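Local coordinates for DUF6844 domain-containing protein (Francisella tularensis subsp. tularensis, PDB 4QVR) that is of unknown function, carries a signal peptide and so is probably exported from the bacterial cytoplasm, and contains a DUF6844 domain, at residues Thr79-Val84 against Lys255-Val259; Gly309-Met313 against Trp430-Leu434. All blocks are in the same frame, centred on the assembly; numbering follows the deposited sequence.

Overall arrangement
Leaving helix 67-78, the loop 79-84 lies along strand 251-261, an outermost strand of a three-stranded antiparallel sheet, closing a loop of 170 intervening residues in contact 1. The chain next runs through strand 264-273 to the short helix 309-312, which packs on strand 424-433, an outermost strand of the four-stranded antiparallel sheet, in contact 2. The two closures follow in series, neither enclosing nor crossing the other. Their centres are 11 Å apart, and they touch directly: Lys82 NZ forms a salt bridge with Asp311 OD1, so that strand 251-261, the loop, helix 309-312 and strand 424-433 follow one another as a chain of contacts linking the two sheets.

Contact 1: residues Thr79-Val84 against Lys255-Val259; sequences TDSKPV and KTFVV
Lys255 reaches from its strand into the loop 79-84 and delivers its ammonium group to three oxygens. NZ donates to Thr79 OG1 at 2.8 Å and to Ser81 OG at 2.9 Å. The third acceptor is a backbone carbonyl: Lys255 NZ stands 2.9 Å from Asp80 O, 46° out of the carbonyl plane, so it comes from above. A bend at chi2 (73°) in the otherwise extended lysine chain turns its outer half toward the loop.

At the far end the contact becomes apolar. Val84 CB and CG2 lie against Val259 CG2, the CB contact being 3.6 Å, and the two side chains cross obliquely. With CG1 anti to the backbone N (chi1 177°), Val84 also brings CG2 to within 4.2 Å of Phe257 CB. Beside them Pro83 CA packs on Val258 CG1 at 3.9 Å. Main chain joins main chain here as well, Val84 N donating to Val258 O at 3.1 Å. The other polar group of the same residue, Val258 N, donates to a water that in turn donates to Lys82 O, bridging where the backbones stand farther apart.

The next shell fixes these groups. Ser81 OG has its strongest polar partner in Asp315, and Thr79 OG1 is also bonded to Ala76 O at the end of helix 67-78. Helix 94-108 covers the apolar part, with Ile97 on Val84 and Leu98 on Val259.

The arrangement is a loop laid along an outermost strand of a sheet, running roughly with it, and fastened by one direct backbone bond and one water bridge instead of a regular strand ladder. Three neutral oxygens accept from the ammonium, and the nearby Asp315 carboxylate, acting through Ser81, would be expected to favour the charged form of Lys255.

Contact 2: residues Gly309-Met313 against Trp430-Leu434; sequences GEDMM and WRYKL
Trp430 turns one face of its indole to the short helix 309-312, and two groups sit on that face near its rim. Met312 CB lies over the pyrrole part, 3.6 Å from the centroid of the five-membered ring and 20° off its normal, a CH-pi contact. Gly309 O rests above the benzo part, 3.4 Å from Trp430 CZ3. At the edge stands the selenium of the selenomethionine Met313, with SE 3.6 Å from Trp430 CH2, while Tyr432 CB adjoins the ring in its plane. The phenol of Tyr432 has Glu310 CA over one face, and Glu310 CB comes within 3.7 Å of Tyr432 CE1. The extended Glu310 chain carries its carboxylate, 9° from parallel to that ring, beside the hydroxyl end, where it does not stack.

Met313 links the three strand side chains. Bent at both chi2 and chi3, it passes SE between Trp430 and Tyr432, 3.7 Å from Tyr432 CD2, and ends with CE against Leu434 CD2 at 3.5 Å. Met312, also selenomethionine, is bent in the same two places and brings CE near Trp430 NE1, its SE lying obliquely off the five-membered ring in a Met-aromatic contact.

The backbone of Gly309 itself packs on the indole: its CA is 3.4 Å from Trp430 CE3. A water accepts from Gly309 N and donates to Arg431 O. Beyond these residues, Val445 and Tyr333 of the four-stranded sheet pack on Met312, and Gln335 donates to Met313 O.

A short, weakly bonded helical turn packs on the end of an outermost strand, 424-433, with no direct hydrogen bond between segments. Dispersion, a CH-pi contact and polarisable selenium beside the rings probably account for most of the attraction, and its polar bridge runs through water.

Contact 1: residues Thr79-Val84 against Lys255-Val259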
ATOM      1  N   THR A  79      -8.252  15.436  -5.911  1.00 67.14           N
ATOM      2  CA  THR A  79      -7.085  16.284  -6.234  1.00 69.87           C
ATOM      3  C   THR A  79      -6.406  15.820  -7.528  1.00 65.62           C
ATOM      4  O   THR A  79      -6.397  14.631  -7.820  1.00 52.14           O
ATOM      5  CB  THR A  79      -6.006  16.263  -5.119  1.00 69.84           C
ATOM      6  OG1 THR A  79      -5.620  14.904  -4.847  1.00 69.72           O
ATOM      7  CG2 THR A  79      -6.515  16.909  -3.842  1.00 71.92           C
ATOM      8  N   ASP A  80      -5.865  16.767  -8.298  1.00 67.32           N
ATOM      9  CA  ASP A  80      -5.157  16.440  -9.539  1.00 68.43           C
ATOM     10  C   ASP A  80      -3.912  15.653  -9.204  1.00 62.68           C
ATOM     11  O   ASP A  80      -3.344  15.855  -8.130  1.00 58.23           O
ATOM     12  CB  ASP A  80      -4.769  17.710 -10.312  1.00 73.34           C
ATOM     13  CG  ASP A  80      -5.953  18.345 -11.044  1.00 79.96           C
ATOM     14  OD1 ASP A  80      -7.002  17.673 -11.181  1.00 78.87           O
ATOM     15  OD2 ASP A  80      -5.824  19.511 -11.507  1.00 86.00           O
ATOM     16  N   SER A  81      -3.508  14.755 -10.110  1.00 59.67           N
ATOM     17  CA  SER A  81      -2.299  13.945  -9.937  1.00 60.18           C
ATOM     18  C   SER A  81      -1.427  13.959 -11.209  1.00 61.83           C
ATOM     19  O   SER A  81      -1.181  12.916 -11.857  1.00 55.09           O
ATOM     20  CB  SER A  81      -2.646  12.506  -9.532  1.00 63.09           C
ATOM     21  OG  SER A  81      -3.369  12.466  -8.304  1.00 68.79           O
ATOM     22  N   LYS A  82      -0.954  15.152 -11.553  1.00 60.24           N
ATOM     23  CA  LYS A  82      -0.088  15.345 -12.721  1.00 62.21           C
ATOM     24  C   LYS A  82       1.333  14.812 -12.428  1.00 59.67           C
ATOM     25  O   LYS A  82       1.749  14.769 -11.278  1.00 60.43           O
ATOM     26  CB  LYS A  82      -0.003  16.846 -13.067  1.00 63.15           C
ATOM     27  CG  LYS A  82      -1.323  17.494 -13.483  1.00 68.57           C
ATOM     28  CD  LYS A  82      -1.166  19.004 -13.640  1.00 72.28           C
ATOM     29  CE  LYS A  82      -2.475  19.692 -13.996  1.00 77.15           C
ATOM     30  NZ  LYS A  82      -2.979  19.279 -15.337  1.00 82.24           N
ATOM     31  N   PRO A  83       2.070  14.393 -13.460  1.00 61.71           N
ATOM     32  CA  PRO A  83       3.440  13.988 -13.194  1.00 61.78           C
ATOM     33  C   PRO A  83       4.191  15.149 -12.559  1.00 62.37           C
ATOM     34  O   PRO A  83       4.092  16.281 -13.036  1.00 63.60           O
ATOM     35  CB  PRO A  83       3.997  13.709 -14.593  1.00 62.63           C
ATOM     36  CG  PRO A  83       2.801  13.308 -15.384  1.00 65.67           C
ATOM     37  CD  PRO A  83       1.706  14.197 -14.878  1.00 66.44           C
ATOM     38  N   VAL A  84       4.936  14.884 -11.502  1.00 61.60           N
ATOM     39  CA  VAL A  84       5.662  15.954 -10.844  1.00 66.15           C
ATOM     40  C   VAL A  84       6.586  16.618 -11.847  1.00 68.42           C
ATOM     41  O   VAL A  84       7.452  15.963 -12.417  1.00 67.80           O
ATOM     42  CB  VAL A  84       6.509  15.436  -9.669  1.00 66.97           C
ATOM     43  CG1 VAL A  84       7.311  16.580  -9.060  1.00 64.52           C
ATOM     44  CG2 VAL A  84       5.632  14.745  -8.622  1.00 64.95           C
ATOM     45  N   LYS A 255      -2.630   9.288  -1.398  1.00 35.63           N
ATOM     46  CA  LYS A 255      -2.099  10.066  -2.467  1.00 35.26           C
ATOM     47  C   LYS A 255      -0.834   9.407  -3.000  1.00 34.22           C
ATOM     48  O   LYS A 255      -0.020   8.894  -2.231  1.00 34.15           O
ATOM     49  CB  LYS A 255      -1.709  11.434  -1.900  1.00 41.54           C
ATOM     50  CG  LYS A 255      -1.233  12.463  -2.928  1.00 41.29           C
ATOM     51  CD  LYS A 255      -2.415  12.964  -3.744  1.00 43.76           C
ATOM     52  CE  LYS A 255      -1.954  13.727  -4.967  1.00 46.41           C
ATOM     53  NZ  LYS A 255      -3.101  14.052  -5.832  1.00 51.56           N
ATOM     54  N   THR A 256      -0.676   9.385  -4.325  1.00 33.04           N
ATOM     55  CA  THR A 256       0.532   8.866  -4.940  1.00 33.08           C
ATOM     56  C   THR A 256       1.053   9.938  -5.852  1.00 33.72           C
ATOM     57  O   THR A 256       0.285  10.798  -6.263  1.00 32.36           O
ATOM     58  CB  THR A 256       0.297   7.604  -5.750  1.00 34.62           C
ATOM     59  OG1 THR A 256      -0.837   7.794  -6.607  1.00 35.27           O
ATOM     60  CG2 THR A 256       0.013   6.440  -4.831  1.00 37.21           C
ATOM     61  N   PHE A 257       2.349   9.860  -6.170  1.00 32.14           N
ATOM     62  CA  PHE A 257       3.045  10.807  -7.038  1.00 34.18           C
ATOM     63  C   PHE A 257       4.046  10.069  -7.925  1.00 34.14           C
ATOM     64  O   PHE A 257       4.632   9.071  -7.498  1.00 31.39           O
ATOM     65  CB  PHE A 257       3.888  11.792  -6.216  1.00 37.13           C
ATOM     66  CG  PHE A 257       3.095  12.651  -5.283  1.00 39.05           C
ATOM     67  CD1 PHE A 257       2.570  13.858  -5.715  1.00 42.16           C
ATOM     68  CD2 PHE A 257       2.918  12.279  -3.970  1.00 39.19           C
ATOM     69  CE1 PHE A 257       1.844  14.662  -4.857  1.00 40.79           C
ATOM     70  CE2 PHE A 257       2.198  13.076  -3.112  1.00 40.07           C
ATOM     71  CZ  PHE A 257       1.656  14.263  -3.558  1.00 41.65           C
ATOM     72  N   VAL A 258       4.257  10.564  -9.137  1.00 33.96           N
ATOM     73  CA  VAL A 258       5.201   9.918 -10.050  1.00 36.61           C
ATOM     74  C   VAL A 258       6.227  10.906 -10.565  1.00 37.49           C
ATOM     75  O   VAL A 258       5.906  12.055 -10.826  1.00 36.82           O
ATOM     76  CB  VAL A 258       4.501   9.250 -11.254  1.00 39.53           C
ATOM     77  CG1 VAL A 258       3.734  10.255 -12.096  1.00 41.51           C
ATOM     78  CG2 VAL A 258       5.516   8.521 -12.120  1.00 43.79           C
ATOM     79  N   VAL A 259       7.473  10.451 -10.666  1.00 41.30           N
ATOM     80  CA  VAL A 259       8.543  11.256 -11.208  1.00 43.78           C
ATOM     81  C   VAL A 259       9.420  10.396 -12.139  1.00 43.39           C
ATOM     82  O   VAL A 259       9.721   9.246 -11.836  1.00 43.71           O
ATOM     83  CB  VAL A 259       9.467  11.830 -10.107  1.00 46.66           C
ATOM     84  CG1 VAL A 259      10.577  12.685 -10.722  1.00 50.14           C
ATOM     85  CG2 VAL A 259       8.711  12.682  -9.144  1.00 53.80           C
TER
HETATM   86  O   HOH W   1       2.318  12.720  -9.838  1.00 44.99           O

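Contact 2: residues Gly309-Met313 against Trp430-Leu434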
ATOM      1  N   GLY A 309      -6.464  13.213 -18.649  1.00 56.67           N
ATOM      2  CA  GLY A 309      -5.514  12.105 -18.617  1.00 55.04           C
ATOM      3  C   GLY A 309      -4.249  12.441 -17.856  1.00 53.04           C
ATOM      4  O   GLY A 309      -3.765  11.648 -17.049  1.00 51.05           O
ATOM      5  N   GLU A 310      -3.721  13.621 -18.125  1.00 51.62           N
ATOM      6  CA  GLU A 310      -2.540  14.098 -17.457  1.00 54.13           C
ATOM      7  C   GLU A 310      -2.795  14.160 -15.951  1.00 52.18           C
ATOM      8  O   GLU A 310      -1.938  13.803 -15.176  1.00 53.85           O
ATOM      9  CB  GLU A 310      -2.168  15.486 -17.972  1.00 56.09           C
ATOM     10  CG  GLU A 310      -0.855  16.002 -17.407  1.00 60.76           C
ATOM     11  CD  GLU A 310      -0.541  17.440 -17.805  1.00 65.31           C
ATOM     12  OE1 GLU A 310      -1.459  18.173 -18.229  1.00 70.38           O
ATOM     13  OE2 GLU A 310       0.630  17.854 -17.656  1.00 69.08           O
ATOM     14  N   ASP A 311      -3.986  14.595 -15.546  1.00 51.94           N
ATOM     15  CA  ASP A 311      -4.319  14.682 -14.134  1.00 52.99           C
ATOM     16  C   ASP A 311      -4.373  13.321 -13.457  1.00 51.99           C
ATOM     17  O   ASP A 311      -4.341  13.257 -12.238  1.00 51.83           O
ATOM     18  CB  ASP A 311      -5.667  15.404 -13.926  1.00 56.99           C
ATOM     19  CG  ASP A 311      -5.643  16.870 -14.393  1.00 62.37           C
ATOM     20  OD1 ASP A 311      -4.591  17.523 -14.237  1.00 58.46           O
ATOM     21  OD2 ASP A 311      -6.690  17.363 -14.906  1.00 68.79           O
HETATM   22  N   MSE A 312      -4.453  12.238 -14.230  1.00 50.52           N
HETATM   23  CA  MSE A 312      -4.565  10.902 -13.653  1.00 48.62           C
HETATM   24  C   MSE A 312      -3.298  10.116 -13.667  1.00 45.98           C
HETATM   25  O   MSE A 312      -3.247   9.012 -13.118  1.00 42.96           O
HETATM   26  CB  MSE A 312      -5.483  10.056 -14.511  1.00 52.53           C
HETATM   27  CG  MSE A 312      -6.799  10.714 -14.878  1.00 59.83           C
HETATM   28 SE   MSE A 312      -8.117  10.492 -13.453  1.00 64.67          SE
HETATM   29  CE  MSE A 312      -7.876   8.615 -12.921  1.00 62.42           C
HETATM   30  N   MSE A 313      -2.266  10.648 -14.309  1.00 44.10           N
HETATM   31  CA  MSE A 313      -1.031   9.907 -14.487  1.00 42.93           C
HETATM   32  C   MSE A 313      -0.336   9.467 -13.229  1.00 41.63           C
HETATM   33  O   MSE A 313       0.385   8.448 -13.236  1.00 36.61           O
HETATM   34  CB  MSE A 313      -0.046  10.748 -15.280  1.00 46.95           C
HETATM   35  CG  MSE A 313      -0.406  10.779 -16.755  1.00 53.78           C
HETATM   36 SE   MSE A 313       0.140   9.109 -17.691  1.00 60.88          SE
HETATM   37  CE  MSE A 313       2.033   9.638 -17.884  1.00 63.38           C
ATOM     38  N   TRP A 430      -9.296   7.095 -19.600  1.00 52.29           N
ATOM     39  CA  TRP A 430      -8.587   8.275 -20.061  1.00 51.10           C
ATOM     40  C   TRP A 430      -7.404   7.864 -20.927  1.00 50.88           C
ATOM     41  O   TRP A 430      -6.991   6.714 -20.937  1.00 50.25           O
ATOM     42  CB  TRP A 430      -8.123   9.126 -18.885  1.00 50.33           C
ATOM     43  CG  TRP A 430      -7.245   8.385 -17.908  1.00 47.51           C
ATOM     44  CD1 TRP A 430      -7.661   7.677 -16.815  1.00 46.47           C
ATOM     45  CD2 TRP A 430      -5.808   8.299 -17.920  1.00 46.52           C
ATOM     46  NE1 TRP A 430      -6.583   7.144 -16.144  1.00 44.92           N
ATOM     47  CE2 TRP A 430      -5.430   7.516 -16.799  1.00 48.30           C
ATOM     48  CE3 TRP A 430      -4.814   8.810 -18.748  1.00 46.69           C
ATOM     49  CZ2 TRP A 430      -4.102   7.236 -16.504  1.00 43.96           C
ATOM     50  CZ3 TRP A 430      -3.491   8.519 -18.461  1.00 48.32           C
ATOM     51  CH2 TRP A 430      -3.147   7.744 -17.336  1.00 45.12           C
ATOM     52  N   ARG A 431      -6.847   8.842 -21.607  1.00 53.83           N
ATOM     53  CA  ARG A 431      -5.793   8.635 -22.554  1.00 57.38           C
ATOM     54  C   ARG A 431      -4.879   9.836 -22.503  1.00 58.82           C
ATOM     55  O   ARG A 431      -5.323  10.985 -22.456  1.00 60.73           O
ATOM     56  CB  ARG A 431      -6.445   8.518 -23.928  1.00 63.05           C
ATOM     57  CG  ARG A 431      -5.522   8.331 -25.113  1.00 66.21           C
ATOM     58  CD  ARG A 431      -6.339   8.273 -26.388  1.00 68.76           C
ATOM     59  NE  ARG A 431      -5.507   8.317 -27.592  1.00 69.78           N
ATOM     60  CZ  ARG A 431      -4.933   9.425 -28.044  1.00 70.58           C
ATOM     61  NH1 ARG A 431      -4.197   9.391 -29.147  1.00 73.61           N
ATOM     62  NH2 ARG A 431      -5.072  10.573 -27.381  1.00 70.26           N
ATOM     63  N   TYR A 432      -3.595   9.576 -22.502  1.00 59.28           N
ATOM     64  CA  TYR A 432      -2.656  10.643 -22.436  1.00 60.80           C
ATOM     65  C   TYR A 432      -1.465  10.346 -23.326  1.00 63.20           C
ATOM     66  O   TYR A 432      -0.778   9.349 -23.146  1.00 63.29           O
ATOM     67  CB  TYR A 432      -2.230  10.858 -20.986  1.00 59.57           C
ATOM     68  CG  TYR A 432      -1.202  11.959 -20.830  1.00 61.38           C
ATOM     69  CD1 TYR A 432      -1.511  13.266 -21.169  1.00 62.40           C
ATOM     70  CD2 TYR A 432       0.072  11.689 -20.340  1.00 61.06           C
ATOM     71  CE1 TYR A 432      -0.583  14.275 -21.041  1.00 65.93           C
ATOM     72  CE2 TYR A 432       1.017  12.694 -20.205  1.00 62.00           C
ATOM     73  CZ  TYR A 432       0.679  13.990 -20.551  1.00 64.31           C
ATOM     74  OH  TYR A 432       1.593  15.010 -20.412  1.00 70.00           O
ATOM     75  N   LYS A 433      -1.253  11.189 -24.320  1.00 69.83           N
ATOM     76  CA  LYS A 433      -0.102  11.030 -25.200  1.00 74.63           C
ATOM     77  C   LYS A 433       1.045  11.711 -24.489  1.00 76.33           C
ATOM     78  O   LYS A 433       0.909  12.851 -24.061  1.00 75.36           O
ATOM     79  CB  LYS A 433      -0.340  11.660 -26.558  1.00 77.41           C
ATOM     80  CG  LYS A 433       0.732  11.288 -27.571  1.00 83.81           C
ATOM     81  CD  LYS A 433       0.308  11.578 -28.998  1.00 86.03           C
ATOM     82  CE  LYS A 433       1.288  10.944 -29.976  1.00 92.22           C
ATOM     83  NZ  LYS A 433       0.846  11.013 -31.401  1.00 93.06           N
ATOM     84  N   LEU A 434       2.152  11.000 -24.306  1.00 80.42           N
ATOM     85  CA  LEU A 434       3.309  11.573 -23.635  1.00 81.74           C
ATOM     86  C   LEU A 434       3.863  12.746 -24.476  1.00 88.14           C
ATOM     87  O   LEU A 434       3.881  12.676 -25.724  1.00 88.77           O
ATOM     88  CB  LEU A 434       4.368  10.500 -23.386  1.00 82.56           C
ATOM     89  CG  LEU A 434       3.942   9.331 -22.489  1.00 80.69           C
ATOM     90  CD1 LEU A 434       5.047   8.283 -22.429  1.00 82.37           C
ATOM     91  CD2 LEU A 434       3.554   9.788 -21.081  1.00 75.22           C
TER
HETATM   92  O   HOH W   2      -7.012  13.540 -21.589  1.00 60.41           O